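Local coordinates for protein thiaminase-I (PDB 4HCW) that belongs to the thiaminase I-like family and probably has the two-lobed alpha/beta fold seen in periplasmic binding proteins, at residues Pro18-Asn23 / Val27-Leu32; Ile46-Phe51 / Val280-Asn285; Ser156-Val161 / Asn348-Leu353. All coordinates share one frame; numbering follows the deposited sequence.

Interaction 1 (Pro18-Asn23 / Val27-Leu32)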
loop_
_atom_site.group_PDB
_atom_site.type_symbol
_atom_site.label_atom_id
_atom_site.label_comp_id
_atom_site.label_asym_id
_atom_site.label_seq_id
_atom_site.Cartn_x
_atom_site.Cartn_y
_atom_site.Cartn_z
ATOM N N PRO A 18 -2.663 10.182 -3.745
ATOM C CA PRO A 18 -3.601 10.495 -4.830
ATOM C C PRO A 18 -3.496 11.935 -5.326
ATOM O O PRO A 18 -2.878 12.777 -4.675
ATOM C CB PRO A 18 -4.972 10.268 -4.183
ATOM C CG PRO A 18 -4.729 10.373 -2.713
ATOM C CD PRO A 18 -3.370 9.781 -2.516
ATOM N N SER A 19 -4.095 12.203 -6.482
ATOM C CA SER A 19 -4.144 13.554 -7.026
ATOM C C SER A 19 -5.505 13.815 -7.662
ATOM O O SER A 19 -6.261 12.883 -7.930
ATOM C CB SER A 19 -3.031 13.769 -8.055
ATOM O OG SER A 19 -3.262 13.011 -9.229
ATOM N N TRP A 20 -5.811 15.087 -7.897
ATOM C CA TRP A 20 -7.077 15.466 -8.514
ATOM C C TRP A 20 -6.846 16.171 -9.843
ATOM O O TRP A 20 -5.750 16.665 -10.108
ATOM C CB TRP A 20 -7.885 16.364 -7.576
ATOM C CG TRP A 20 -8.353 15.666 -6.337
ATOM C CD1 TRP A 20 -9.536 15.009 -6.166
ATOM C CD2 TRP A 20 -7.647 15.554 -5.094
ATOM N NE1 TRP A 20 -9.611 14.494 -4.893
ATOM C CE2 TRP A 20 -8.467 14.815 -4.218
ATOM C CE3 TRP A 20 -6.405 16.006 -4.642
ATOM C CZ2 TRP A 20 -8.082 14.518 -2.913
ATOM C CZ3 TRP A 20 -6.026 15.710 -3.345
ATOM C CH2 TRP A 20 -6.862 14.972 -2.496
ATOM N N ASN A 21 -7.884 16.217 -10.673
ATOM C CA ASN A 21 -7.784 16.853 -11.980
ATOM C C ASN A 21 -9.146 17.167 -12.594
ATOM O O ASN A 21 -10.102 16.408 -12.435
ATOM C CB ASN A 21 -6.974 15.975 -12.937
ATOM C CG ASN A 21 -5.971 16.771 -13.751
ATOM O OD1 ASN A 21 -6.185 17.948 -14.044
ATOM N ND2 ASN A 21 -4.866 16.132 -14.117
ATOM N N GLU A 22 -9.222 18.296 -13.290
ATOM C CA GLU A 22 -10.405 18.656 -14.060
ATOM C C GLU A 22 -9.988 18.832 -15.513
ATOM O O GLU A 22 -10.506 18.162 -16.408
ATOM N N ASN A 23 -9.037 19.737 -15.729
ATOM C CA ASN A 23 -8.445 19.962 -17.042
ATOM C C ASN A 23 -7.183 20.812 -16.940
ATOM O O ASN A 23 -7.257 22.027 -16.753
ATOM N N VAL A 27 -3.788 18.716 -8.981
ATOM C CA VAL A 27 -3.561 18.969 -7.563
ATOM C C VAL A 27 -3.106 17.702 -6.847
ATOM O O VAL A 27 -3.858 16.734 -6.743
ATOM C CB VAL A 27 -4.827 19.509 -6.874
ATOM C CG1 VAL A 27 -4.578 19.704 -5.386
ATOM C CG2 VAL A 27 -5.268 20.812 -7.522
ATOM N N LYS A 28 -1.871 17.714 -6.359
ATOM C CA LYS A 28 -1.314 16.570 -5.647
ATOM C C LYS A 28 -1.554 16.689 -4.148
ATOM O O LYS A 28 -1.304 17.738 -3.554
ATOM C CB LYS A 28 0.186 16.448 -5.922
ATOM C CG LYS A 28 0.534 15.992 -7.329
ATOM C CD LYS A 28 1.641 16.848 -7.924
ATOM C CE LYS A 28 2.629 16.011 -8.719
ATOM N NZ LYS A 28 3.447 15.140 -7.829
ATOM N N LEU A 29 -2.036 15.609 -3.541
ATOM C CA LEU A 29 -2.287 15.585 -2.104
ATOM C C LEU A 29 -0.985 15.723 -1.325
ATOM O O LEU A 29 -0.965 16.267 -0.220
ATOM C CB LEU A 29 -3.001 14.291 -1.705
ATOM C CG LEU A 29 -3.375 14.157 -0.227
ATOM C CD1 LEU A 29 -4.418 15.195 0.158
ATOM C CD2 LEU A 29 -3.864 12.754 0.087
ATOM N N ILE A 30 0.102 15.231 -1.910
ATOM C CA ILE A 30 1.412 15.299 -1.276
ATOM C C ILE A 30 1.863 16.750 -1.094
ATOM O O ILE A 30 2.588 17.071 -0.152
ATOM C CB ILE A 30 2.473 14.489 -2.065
ATOM C CG1 ILE A 30 3.782 14.394 -1.277
ATOM C CG2 ILE A 30 2.704 15.089 -3.447
ATOM C CD1 ILE A 30 3.629 13.753 0.085
ATOM N N ASN A 31 1.413 17.627 -1.988
ATOM C CA ASN A 31 1.733 19.045 -1.890
ATOM C C ASN A 31 0.927 19.735 -0.797
ATOM O O ASN A 31 1.430 20.625 -0.111
ATOM C CB ASN A 31 1.515 19.745 -3.233
ATOM C CG ASN A 31 2.536 19.336 -4.276
ATOM O OD1 ASN A 31 3.653 18.937 -3.944
ATOM N ND2 ASN A 31 2.159 19.439 -5.546
ATOM N N LEU A 32 -0.327 19.320 -0.639
ATOM C CA LEU A 32 -1.184 19.868 0.404
ATOM C C LEU A 32 -0.649 19.509 1.786
ATOM O O LEU A 32 -0.658 20.334 2.697
ATOM C CB LEU A 32 -2.620 19.363 0.249
ATOM C CG LEU A 32 -3.362 19.782 -1.022
ATOM C CD1 LEU A 32 -4.811 19.323 -0.972
ATOM C CD2 LEU A 32 -3.275 21.288 -1.225
#
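Trp20 and Val27 form an antiparallel hydrogen-bonded pair: Trp20 N gives to Val27 O at 2.8 Å, and Val27 N returns a bond to Trp20 O at 3.1 Å. One step along, Ser19 and Lys28 make the non-hydrogen-bonded pair, with CA atoms 4.4 Å apart. The register then carries into a helix, since Lys28 is its N-cap and Leu29 N, in the first turn, donates to Pro18 O at 3.2 Å.

The side chains divide between two faces. Ser19 and Lys28 share one, where Ser19 CB lies beside Val27 O and, a little further off, Lys28 CA. Trp20 and Val27 share the other, and here the indole does most of the work. With CG anti to the carbonyl carbon (chi1 -67°), Trp20 carries its six-membered ring across to the strand-helix junction. CE3 borders Val27 O and Val27 CG1, while CH2 meets Leu29 CD1 at 3.6 Å, the methyl lying at the ring edge and in its plane. Trp20 CZ3 rests near Leu29 CB, 3.7 Å away. Leu29 forks between two partners, for its other methyl, CD2, reaches Pro18 CG at 3.8 Å. Pro18 in turn packs on Glu233, Cys236 and Thr301, which join this small unit to more distant parts of the chain.

Two short strands paired antiparallel, the second running without a break into helix 29-34, make this a beta hairpin whose last cross-strand bond falls on the first turn of a helix.

Interaction 2 (Ile46-Phe51 / Val280-Asn285)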
loop_
_atom_site.group_PDB
_atom_site.type_symbol
_atom_site.label_atom_id
_atom_site.label_comp_id
_atom_site.label_asym_id
_atom_site.label_seq_id
_atom_site.Cartn_x
_atom_site.Cartn_y
_atom_site.Cartn_z
ATOM N N ILE A 46 13.931 21.335 8.951
ATOM C CA ILE A 46 13.434 20.096 8.359
ATOM C C ILE A 46 13.206 20.209 6.854
ATOM O O ILE A 46 12.436 21.051 6.395
ATOM C CB ILE A 46 12.125 19.637 9.022
ATOM C CG1 ILE A 46 12.204 19.797 10.543
ATOM C CG2 ILE A 46 11.824 18.198 8.644
ATOM C CD1 ILE A 46 13.265 18.942 11.196
ATOM N N GLU A 47 13.875 19.347 6.095
ATOM C CA GLU A 47 13.744 19.339 4.642
ATOM C C GLU A 47 12.887 18.168 4.172
ATOM O O GLU A 47 13.284 17.009 4.296
ATOM C CB GLU A 47 15.124 19.266 3.984
ATOM N N TYR A 48 11.712 18.474 3.630
ATOM C CA TYR A 48 10.812 17.443 3.122
ATOM C C TYR A 48 10.940 17.278 1.611
ATOM O O TYR A 48 10.625 18.191 0.847
ATOM C CB TYR A 48 9.360 17.762 3.483
ATOM C CG TYR A 48 9.077 17.775 4.968
ATOM C CD1 TYR A 48 8.876 16.593 5.668
ATOM C CD2 TYR A 48 8.998 18.972 5.668
ATOM C CE1 TYR A 48 8.612 16.601 7.026
ATOM C CE2 TYR A 48 8.734 18.991 7.025
ATOM C CZ TYR A 48 8.541 17.803 7.698
ATOM O OH TYR A 48 8.279 17.821 9.048
ATOM N N THR A 49 11.404 16.105 1.189
ATOM C CA THR A 49 11.494 15.777 -0.228
ATOM C C THR A 49 10.833 14.433 -0.508
ATOM O O THR A 49 10.569 13.657 0.411
ATOM C CB THR A 49 12.956 15.733 -0.715
ATOM O OG1 THR A 49 13.723 14.882 0.146
ATOM C CG2 THR A 49 13.563 17.128 -0.715
ATOM N N GLU A 50 10.567 14.163 -1.783
ATOM C CA GLU A 50 9.930 12.916 -2.183
ATOM C C GLU A 50 10.955 11.793 -2.321
ATOM O O GLU A 50 11.933 11.920 -3.058
ATOM C CB GLU A 50 9.164 13.105 -3.494
ATOM C CG GLU A 50 8.095 14.186 -3.430
ATOM C CD GLU A 50 7.392 14.394 -4.757
ATOM O OE1 GLU A 50 6.581 15.338 -4.859
ATOM O OE2 GLU A 50 7.650 13.615 -5.698
ATOM N N PHE A 51 10.724 10.697 -1.606
ATOM C CA PHE A 51 11.621 9.547 -1.646
ATOM C C PHE A 51 10.983 8.376 -2.386
ATOM O O PHE A 51 10.098 7.704 -1.857
ATOM C CB PHE A 51 12.010 9.124 -0.230
ATOM C CG PHE A 51 12.849 7.879 -0.173
ATOM C CD1 PHE A 51 14.185 7.911 -0.538
ATOM C CD2 PHE A 51 12.306 6.679 0.257
ATOM C CE1 PHE A 51 14.961 6.767 -0.483
ATOM C CE2 PHE A 51 13.076 5.533 0.315
ATOM C CZ PHE A 51 14.405 5.577 -0.055
ATOM N N VAL A 280 11.965 11.506 15.610
ATOM C CA VAL A 280 10.766 10.952 16.240
ATOM C C VAL A 280 9.663 12.002 16.383
ATOM O O VAL A 280 8.481 11.686 16.265
ATOM C CB VAL A 280 11.076 10.329 17.621
ATOM C CG1 VAL A 280 9.828 9.712 18.229
ATOM C CG2 VAL A 280 12.164 9.274 17.498
ATOM N N GLU A 281 10.055 13.248 16.633
ATOM C CA GLU A 281 9.089 14.338 16.730
ATOM C C GLU A 281 8.436 14.604 15.378
ATOM O O GLU A 281 7.216 14.765 15.291
ATOM C CB GLU A 281 9.748 15.620 17.257
ATOM N N VAL A 282 9.254 14.657 14.329
ATOM C CA VAL A 282 8.749 14.882 12.979
ATOM C C VAL A 282 7.797 13.759 12.586
ATOM O O VAL A 282 6.731 13.997 12.018
ATOM C CB VAL A 282 9.892 14.966 11.946
ATOM C CG1 VAL A 282 9.329 15.101 10.541
ATOM C CG2 VAL A 282 10.814 16.137 12.266
ATOM N N ILE A 283 8.192 12.533 12.913
ATOM C CA ILE A 283 7.389 11.351 12.630
ATOM C C ILE A 283 6.098 11.335 13.447
ATOM O O ILE A 283 5.029 11.017 12.922
ATOM C CB ILE A 283 8.201 10.068 12.891
ATOM C CG1 ILE A 283 9.299 9.926 11.833
ATOM C CG2 ILE A 283 7.302 8.842 12.895
ATOM C CD1 ILE A 283 10.327 8.875 12.154
ATOM N N LYS A 284 6.201 11.693 14.724
ATOM C CA LYS A 284 5.035 11.740 15.602
ATOM C C LYS A 284 4.015 12.740 15.076
ATOM O O LYS A 284 2.810 12.552 15.231
ATOM C CB LYS A 284 5.446 12.102 17.030
ATOM N N ASN A 285 4.506 13.800 14.446
ATOM C CA ASN A 285 3.634 14.778 13.815
ATOM C C ASN A 285 2.946 14.191 12.589
ATOM O O ASN A 285 1.734 14.307 12.435
ATOM C CB ASN A 285 4.419 16.028 13.424
ATOM C CG ASN A 285 3.528 17.129 12.887
ATOM O OD1 ASN A 285 2.433 17.364 13.400
ATOM N ND2 ASN A 285 3.986 17.803 11.841
#
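Val282 meets Ile46 and Tyr48 with its two methyl groups, one for each, and nearly all of the contact is apolar. CG2 and Ile46 CD1 meet tip to tip, 3.9 Å apart. CG1 lies at the far end of the tyrosine, 3.9 Å from Tyr48 CE1 and also beside Tyr48 OH; it approaches the ring obliquely. With CG1 anti to the backbone N (chi1 176°), Val282 turns that methyl to the tyrosine and CG2 to the isoleucine.

These contacts join strand 44-50, which pairs in parallel with strand 8-13, to helix 275-288, so that a helix from late in the chain packs against strands from its beginning, part of the main mixed sheet, a layering common in alpha/beta folds. Leu9 and Val11 of strand 8-13 extend the same apolar patch, Leu9 touching both Ile46 and Val282.

Within the strand, Ile46 CG2 also stands 3.4 Å above one face of the Tyr48 ring, offset toward its rim.

Polar interactions lie around this core, and no hydrogen bond crosses between the segments. Tyr48 OH makes a weak hydrogen bond to Pro38 O, while Asn285 OD1 bonds Asn289 ND2, just past the end of the helix.

Interaction 3 (Ser156-Val161 / Asn348-Leu353)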
loop_
_atom_site.group_PDB
_atom_site.type_symbol
_atom_site.label_atom_id
_atom_site.label_comp_id
_atom_site.label_asym_id
_atom_site.label_seq_id
_atom_site.Cartn_x
_atom_site.Cartn_y
_atom_site.Cartn_z
ATOM N N SER A 156 -1.378 -5.071 -16.947
ATOM C CA SER A 156 -0.252 -5.922 -16.566
ATOM C C SER A 156 0.929 -5.119 -16.028
ATOM O O SER A 156 2.037 -5.200 -16.557
ATOM C CB SER A 156 0.192 -6.804 -17.737
ATOM O OG SER A 156 -0.829 -7.714 -18.107
ATOM N N SER A 157 0.680 -4.342 -14.979
ATOM C CA SER A 157 1.733 -3.568 -14.332
ATOM C C SER A 157 2.746 -4.507 -13.694
ATOM O O SER A 157 2.373 -5.509 -13.086
ATOM C CB SER A 157 1.141 -2.636 -13.275
ATOM O OG SER A 157 0.212 -1.738 -13.853
ATOM N N SER A 158 4.026 -4.175 -13.840
ATOM C CA SER A 158 5.113 -5.012 -13.345
ATOM C C SER A 158 4.951 -5.353 -11.867
ATOM O O SER A 158 5.121 -6.502 -11.460
ATOM C CB SER A 158 6.461 -4.326 -13.575
ATOM O OG SER A 158 6.653 -4.020 -14.945
ATOM N N PHE A 159 4.605 -4.344 -11.075
ATOM C CA PHE A 159 4.458 -4.506 -9.635
ATOM C C PHE A 159 3.244 -5.366 -9.288
ATOM O O PHE A 159 3.220 -6.036 -8.255
ATOM C CB PHE A 159 4.347 -3.134 -8.969
ATOM C CG PHE A 159 4.543 -3.162 -7.483
ATOM C CD1 PHE A 159 5.817 -3.233 -6.942
ATOM C CD2 PHE A 159 3.457 -3.107 -6.626
ATOM C CE1 PHE A 159 6.002 -3.256 -5.573
ATOM C CE2 PHE A 159 3.636 -3.129 -5.255
ATOM C CZ PHE A 159 4.910 -3.202 -4.728
ATOM N N THR A 160 2.239 -5.346 -10.159
ATOM C CA THR A 160 1.017 -6.113 -9.936
ATOM C C THR A 160 1.156 -7.541 -10.458
ATOM O O THR A 160 0.705 -8.493 -9.817
ATOM C CB THR A 160 -0.200 -5.433 -10.594
ATOM O OG1 THR A 160 -0.290 -4.076 -10.143
ATOM C CG2 THR A 160 -1.482 -6.168 -10.236
ATOM N N VAL A 161 1.780 -7.683 -11.624
ATOM C CA VAL A 161 2.056 -8.996 -12.195
ATOM C C VAL A 161 2.928 -9.809 -11.245
ATOM O O VAL A 161 2.652 -10.980 -10.977
ATOM C CB VAL A 161 2.762 -8.880 -13.560
ATOM C CG1 VAL A 161 3.287 -10.235 -14.012
ATOM C CG2 VAL A 161 1.820 -8.292 -14.598
ATOM N N ASN A 348 12.063 -7.584 -13.640
ATOM C CA ASN A 348 12.566 -8.701 -14.432
ATOM C C ASN A 348 11.679 -9.932 -14.318
ATOM O O ASN A 348 11.428 -10.621 -15.307
ATOM C CB ASN A 348 14.000 -9.049 -14.030
ATOM C CG ASN A 348 15.026 -8.513 -15.010
ATOM O OD1 ASN A 348 14.807 -8.523 -16.222
ATOM N ND2 ASN A 348 16.153 -8.043 -14.490
ATOM N N CYS A 349 11.210 -10.205 -13.106
ATOM C CA CYS A 349 10.317 -11.329 -12.867
ATOM C C CYS A 349 9.001 -11.116 -13.600
ATOM O O CYS A 349 8.441 -12.048 -14.174
ATOM C CB CYS A 349 10.061 -11.503 -11.371
ATOM S SG CYS A 349 8.923 -12.844 -10.967
ATOM N N ALA A 350 8.518 -9.879 -13.580
ATOM C CA ALA A 350 7.283 -9.526 -14.266
ATOM C C ALA A 350 7.426 -9.727 -15.770
ATOM O O ALA A 350 6.492 -10.167 -16.440
ATOM C CB ALA A 350 6.903 -8.092 -13.961
ATOM N N GLY A 351 8.605 -9.404 -16.292
ATOM C CA GLY A 351 8.882 -9.555 -17.707
ATOM C C GLY A 351 8.870 -11.006 -18.150
ATOM O O GLY A 351 8.505 -11.317 -19.281
ATOM N N VAL A 352 9.272 -11.895 -17.250
ATOM C CA VAL A 352 9.278 -13.323 -17.533
ATOM C C VAL A 352 7.856 -13.878 -17.515
ATOM O O VAL A 352 7.478 -14.679 -18.373
ATOM C CB VAL A 352 10.144 -14.092 -16.512
ATOM C CG1 VAL A 352 9.992 -15.595 -16.695
ATOM C CG2 VAL A 352 11.601 -13.677 -16.634
ATOM N N LEU A 353 7.069 -13.431 -16.542
ATOM C CA LEU A 353 5.722 -13.950 -16.329
ATOM C C LEU A 353 4.721 -13.539 -17.409
ATOM O O LEU A 353 3.870 -14.336 -17.799
ATOM C CB LEU A 353 5.203 -13.524 -14.954
ATOM C CG LEU A 353 5.943 -14.092 -13.740
ATOM C CD1 LEU A 353 5.507 -13.383 -12.470
ATOM C CD2 LEU A 353 5.712 -15.590 -13.622
#
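A close helix-helix contact, built on small residues, brings Ser158 in the first turn of helix 158-169 against Ala350 near the end of helix 343-353; their CA atoms are only 5.1 Å apart. The alanine methyl rests directly on the serine backbone, with Ala350 CB 3.5 Å from Ser158 O and 3.6 Å from Ser158 CA; Ser158 CB lies a little further from the same methyl, at 3.8 Å.

A turn later on each helix the side chains are larger. Val161 CG1, anti to the backbone N (chi1 169°), points at the other helix and meets Leu353 CB at 3.9 Å, with Ala350 CB at 4.2 Å. Val161 and Leu353 lie alongside each other, running in opposite senses; Leu353 CD1 is 4.0 Å from Val161 O.

Helix 158-169 starts directly after a helix end: helix 151-155 closes in a Schellman motif with Ser156, at positive phi, as its C-prime residue, and Ser157 follows at once as the N-cap of the next helix, although its side chain makes no capping bond.

No hydrogen bond joins the two segments, so apolar packing carries the contact. Just beyond it, Arg354 NH1 makes a weak hydrogen bond to Ser156 O, and Val161 also touches Leu357, the last residue of the chain.

How the interactions relate
Interactions 1 and 2 are neighbours, with centres 20 Å apart, and they touch by packing where Ile30 CG2 of the helix following the hairpin lies 4.1 Å from Glu50 OE1. Interaction 3 stands apart: its centre is 28 Å from that of interaction 1 and 32 Å from that of interaction 2, and its nearest atoms are about 15 Å and 12 Å away. Along the chain, interaction 1 is local and closes before the others open, whereas the segments of interactions 2 and 3 alternate, each joining an element of the early or middle chain to a late helix. Phe159, in interaction 3, stacks edge-to-face with Tyr54, shortly after segment 46-51.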